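Local coordinates for protein putative hydrolase YdeN (Bacillus subtilis, PDB 1UXO) that is an alpha/beta-hydrolase-fold protein of the RBBP9 family that probably acts as a serine hydrolase, its natural substrate not established, at residues P77-L86 against F114-I124. The protein carries 2 engineered substitutions. Residues are numbered along the deposited sequence; the frame is centred on the assembly and turned at random.
Sequences PAILRFLEHL and FTQGSFDHQKI
R81 reaches the ring of F119 through a bend at its second torsion (chi2 -70°) followed by an extended third, which carries the guanidinium off helix 75-84 and lays it flat on one face of the phenyl. A cation-pi stack is supported by R81 CZ standing 3.6 Å from the F119 ring centroid, with the two planes 17° apart. The guanidinium edge meanwhile donates to two successive carbonyls of the 116-120 loop: R81 NH1 to S118 O at 3.0 Å, nearly straight, and R81 NH2 to G117 O at 2.8 Å, more bent at 139°. Both donors sit above their carbonyl planes. A water accepting a weak bond from R81 NE donates to Q116 O.

E84 completes the polar network. E84 OE1 takes a salt bridge from R81 NH1 on the syn side (2.9 Å), while E84 OE2 receives D120 N at 2.7 Å through its anti lone pair. D120 in turn N-caps helix 121-127, its OD1 accepting from K123 N. K123, bent at chi2 and chi4, brings NZ to two carbonyls, L83 O (2.8 Å) in the last turn of helix 75-84 and L86 O (2.7 Å) just past its end.

Beneath the polar layer, L80 CB packs against F119 CE1 at 3.6 Å and its CD2 meets I124, while P77 lies beside T115. L80 also touches L97 and L150, which places this apolar layer against the central sheet and helix 144-153.

Cutting R81 back to an alanine is likely to leave the carbonyls of G117 and S118 without these donors, E84 without its cationic mate and one face of F119 without its cover. The chemistry implies that charged side chains, working largely through main-chain partners, fasten the 116-120 loop to the helix following S73, the predicted nucleophile.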
loop_
_atom_site.group_PDB
_atom_site.type_symbol
_atom_site.label_atom_id
_atom_site.label_comp_id
_atom_site.label_asym_id
_atom_site.label_seq_id
_atom_site.Cartn_x
_atom_site.Cartn_y
_atom_site.Cartn_z
ATOM N N PRO A 77 3.524 5.220 2.183
ATOM C CA PRO A 77 4.463 6.273 1.815
ATOM C C PRO A 77 5.761 5.708 1.248
ATOM O O PRO A 77 6.402 6.321 0.392
ATOM C CB PRO A 77 4.679 7.062 3.116
ATOM C CG PRO A 77 4.255 6.105 4.242
ATOM C CD PRO A 77 3.138 5.335 3.609
ATOM N N ALA A 78 6.128 4.512 1.672
ATOM C CA ALA A 78 7.271 3.872 1.102
ATOM C C ALA A 78 7.140 3.599 -0.394
ATOM O O ALA A 78 8.011 3.980 -1.176
ATOM C CB ALA A 78 7.590 2.574 1.849
ATOM N N ILE A 79 6.034 3.022 -0.799
ATOM C CA ILE A 79 5.887 2.741 -2.231
ATOM C C ILE A 79 5.657 4.072 -3.004
ATOM O O ILE A 79 6.040 4.165 -4.152
ATOM C CB ILE A 79 4.795 1.679 -2.537
ATOM C CG1 ILE A 79 3.436 2.084 -2.097
ATOM C CG2 ILE A 79 5.207 0.244 -2.073
ATOM C CD1 ILE A 79 2.327 1.123 -2.838
ATOM N N LEU A 80 5.080 5.103 -2.368
ATOM C CA LEU A 80 4.939 6.416 -3.029
ATOM C C LEU A 80 6.328 7.022 -3.332
ATOM O O LEU A 80 6.597 7.534 -4.453
ATOM C CB LEU A 80 4.080 7.410 -2.200
ATOM C CG LEU A 80 2.608 7.039 -2.025
ATOM C CD1 LEU A 80 1.930 8.007 -1.103
ATOM C CD2 LEU A 80 1.900 6.915 -3.341
ATOM N N ARG A 81 7.222 6.960 -2.357
ATOM C CA ARG A 81 8.581 7.418 -2.585
ATOM C C ARG A 81 9.284 6.590 -3.641
ATOM O O ARG A 81 10.061 7.119 -4.437
ATOM C CB ARG A 81 9.366 7.428 -1.320
ATOM C CG ARG A 81 8.929 8.456 -0.351
ATOM C CD ARG A 81 9.305 9.885 -0.861
ATOM N NE ARG A 81 8.893 10.852 0.108
ATOM C CZ ARG A 81 8.632 12.114 -0.133
ATOM N NH1 ARG A 81 8.788 12.646 -1.351
ATOM N NH2 ARG A 81 8.217 12.833 0.901
ATOM N N PHE A 82 9.062 5.279 -3.619
ATOM C CA PHE A 82 9.613 4.377 -4.629
ATOM C C PHE A 82 9.175 4.761 -6.020
ATOM O O PHE A 82 10.003 4.850 -6.954
ATOM C CB PHE A 82 9.202 2.951 -4.259
ATOM C CG PHE A 82 9.772 1.907 -5.102
ATOM C CD1 PHE A 82 11.132 1.674 -5.139
ATOM C CD2 PHE A 82 8.914 1.089 -5.863
ATOM C CE1 PHE A 82 11.643 0.635 -5.966
ATOM C CE2 PHE A 82 9.424 0.037 -6.661
ATOM C CZ PHE A 82 10.793 -0.164 -6.703
ATOM N N LEU A 83 7.879 4.993 -6.215
ATOM C CA LEU A 83 7.369 5.338 -7.553
ATOM C C LEU A 83 7.888 6.675 -8.003
ATOM O O LEU A 83 8.100 6.861 -9.202
ATOM C CB LEU A 83 5.855 5.399 -7.557
ATOM C CG LEU A 83 5.161 4.074 -7.235
ATOM C CD1 LEU A 83 3.701 4.403 -7.124
ATOM C CD2 LEU A 83 5.405 3.085 -8.335
ATOM N N GLU A 84 8.107 7.623 -7.078
ATOM C CA GLU A 84 8.645 8.932 -7.491
ATOM C C GLU A 84 9.955 8.805 -8.208
ATOM O O GLU A 84 10.219 9.566 -9.127
ATOM C CB GLU A 84 8.965 9.838 -6.300
ATOM C CG GLU A 84 7.844 10.552 -5.721
ATOM C CD GLU A 84 8.287 11.533 -4.626
ATOM O OE1 GLU A 84 9.190 11.214 -3.830
ATOM O OE2 GLU A 84 7.722 12.639 -4.569
ATOM N N HIS A 85 10.792 7.868 -7.783
ATOM C CA HIS A 85 12.129 7.760 -8.338
ATOM C C HIS A 85 12.291 6.635 -9.380
ATOM O O HIS A 85 13.379 6.395 -9.854
ATOM C CB HIS A 85 13.129 7.604 -7.181
ATOM C CG HIS A 85 13.370 8.885 -6.437
ATOM N ND1 HIS A 85 13.831 8.918 -5.142
ATOM C CD2 HIS A 85 13.166 10.189 -6.797
ATOM C CE1 HIS A 85 13.927 10.180 -4.746
ATOM N NE2 HIS A 85 13.530 10.975 -5.726
ATOM N N LEU A 86 11.178 6.015 -9.774
ATOM C CA LEU A 86 11.219 4.900 -10.716
ATOM C C LEU A 86 11.084 5.392 -12.161
ATOM O O LEU A 86 10.173 6.137 -12.489
ATOM C CB LEU A 86 10.042 3.996 -10.386
ATOM C CG LEU A 86 10.097 2.562 -10.843
ATOM C CD1 LEU A 86 11.402 1.932 -10.355
ATOM C CD2 LEU A 86 8.885 1.811 -10.276
ATOM N N PHE A 114 9.672 8.775 6.709
ATOM C CA PHE A 114 8.977 8.157 5.561
ATOM C C PHE A 114 8.083 9.152 4.801
ATOM O O PHE A 114 7.788 8.928 3.646
ATOM C CB PHE A 114 8.160 6.968 6.036
ATOM C CG PHE A 114 8.967 5.701 6.171
ATOM C CD1 PHE A 114 8.880 4.710 5.225
ATOM C CD2 PHE A 114 9.842 5.531 7.223
ATOM C CE1 PHE A 114 9.588 3.571 5.363
ATOM C CE2 PHE A 114 10.562 4.420 7.364
ATOM C CZ PHE A 114 10.448 3.422 6.439
ATOM N N THR A 115 7.654 10.221 5.479
ATOM C CA THR A 115 6.751 11.223 4.919
ATOM C C THR A 115 7.264 12.646 4.935
ATOM O O THR A 115 6.558 13.563 4.519
ATOM C CB THR A 115 5.398 11.211 5.667
ATOM O OG1 THR A 115 5.617 11.426 7.078
ATOM C CG2 THR A 115 4.721 9.868 5.557
ATOM N N GLN A 116 8.478 12.876 5.367
ATOM C CA GLN A 116 8.925 14.249 5.394
ATOM C C GLN A 116 9.233 14.650 3.947
ATOM O O GLN A 116 9.752 13.847 3.167
ATOM C CB GLN A 116 10.082 14.464 6.352
ATOM C CG GLN A 116 11.372 14.331 5.779
ATOM C CD GLN A 116 12.486 14.495 6.814
ATOM O OE1 GLN A 116 13.451 13.755 6.769
ATOM N NE2 GLN A 116 12.321 15.407 7.757
ATOM N N GLY A 117 8.753 15.827 3.621
ATOM C CA GLY A 117 8.902 16.422 2.321
ATOM C C GLY A 117 7.655 16.175 1.480
ATOM O O GLY A 117 6.977 15.178 1.647
ATOM N N SER A 118 7.349 17.104 0.606
ATOM C CA SER A 118 6.283 16.901 -0.384
ATOM C C SER A 118 6.552 15.765 -1.365
ATOM O O SER A 118 7.663 15.374 -1.627
ATOM C CB SER A 118 6.022 18.171 -1.161
ATOM O OG SER A 118 5.677 19.186 -0.281
ATOM N N PHE A 119 5.476 15.214 -1.877
ATOM C CA PHE A 119 5.512 14.172 -2.887
ATOM C C PHE A 119 5.178 14.827 -4.265
ATOM O O PHE A 119 4.376 15.752 -4.360
ATOM C CB PHE A 119 4.429 13.105 -2.554
ATOM C CG PHE A 119 4.743 12.276 -1.360
ATOM C CD1 PHE A 119 5.230 10.971 -1.525
ATOM C CD2 PHE A 119 4.646 12.789 -0.058
ATOM C CE1 PHE A 119 5.591 10.175 -0.433
ATOM C CE2 PHE A 119 5.017 12.013 1.037
ATOM C CZ PHE A 119 5.470 10.680 0.861
ATOM N N ASP A 120 5.719 14.267 -5.336
ATOM C CA ASP A 120 5.400 14.671 -6.689
ATOM C C ASP A 120 4.139 13.869 -7.107
ATOM O O ASP A 120 4.184 12.733 -7.553
ATOM C CB ASP A 120 6.564 14.364 -7.605
ATOM C CG ASP A 120 6.320 14.752 -9.060
ATOM O OD1 ASP A 120 5.170 15.102 -9.482
ATOM O OD2 ASP A 120 7.259 14.674 -9.910
ATOM N N HIS A 121 2.997 14.509 -6.929
ATOM C CA HIS A 121 1.680 13.846 -7.174
ATOM C C HIS A 121 1.487 13.424 -8.628
ATOM O O HIS A 121 0.936 12.382 -8.882
ATOM C CB HIS A 121 0.489 14.711 -6.645
ATOM C CG HIS A 121 0.634 15.045 -5.170
ATOM N ND1 HIS A 121 0.515 16.320 -4.657
ATOM C CD2 HIS A 121 0.909 14.257 -4.112
ATOM C CE1 HIS A 121 0.721 16.305 -3.352
ATOM N NE2 HIS A 121 0.969 15.060 -3.004
ATOM N N GLN A 122 1.943 14.259 -9.569
ATOM C CA GLN A 122 1.761 13.968 -10.972
ATOM C C GLN A 122 2.528 12.694 -11.381
ATOM O O GLN A 122 2.039 11.869 -12.113
ATOM C CB GLN A 122 2.191 15.175 -11.835
ATOM C CG GLN A 122 2.004 14.930 -13.328
ATOM C CD GLN A 122 2.309 16.162 -14.207
ATOM O OE1 GLN A 122 2.503 17.286 -13.706
ATOM N NE2 GLN A 122 2.364 15.942 -15.517
ATOM N N LYS A 123 3.723 12.524 -10.865
ATOM C CA LYS A 123 4.518 11.355 -11.148
ATOM C C LYS A 123 3.802 10.101 -10.602
ATOM O O LYS A 123 3.748 9.074 -11.267
ATOM C CB LYS A 123 5.887 11.518 -10.483
ATOM C CG LYS A 123 6.796 10.247 -10.629
ATOM C CD LYS A 123 7.190 9.961 -12.111
ATOM C CE LYS A 123 8.397 8.929 -12.247
ATOM N NZ LYS A 123 7.956 7.587 -11.879
ATOM N N ILE A 124 3.284 10.174 -9.379
ATOM C CA ILE A 124 2.520 9.052 -8.823
ATOM C C ILE A 124 1.278 8.705 -9.647
ATOM O O ILE A 124 1.058 7.540 -9.941
ATOM C CB ILE A 124 2.150 9.332 -7.350
ATOM C CG1 ILE A 124 3.440 9.447 -6.546
ATOM C CG2 ILE A 124 1.166 8.278 -6.832
ATOM C CD1 ILE A 124 3.253 10.172 -5.220
HETATM O O HOH W 1 10.139 11.230 2.904
#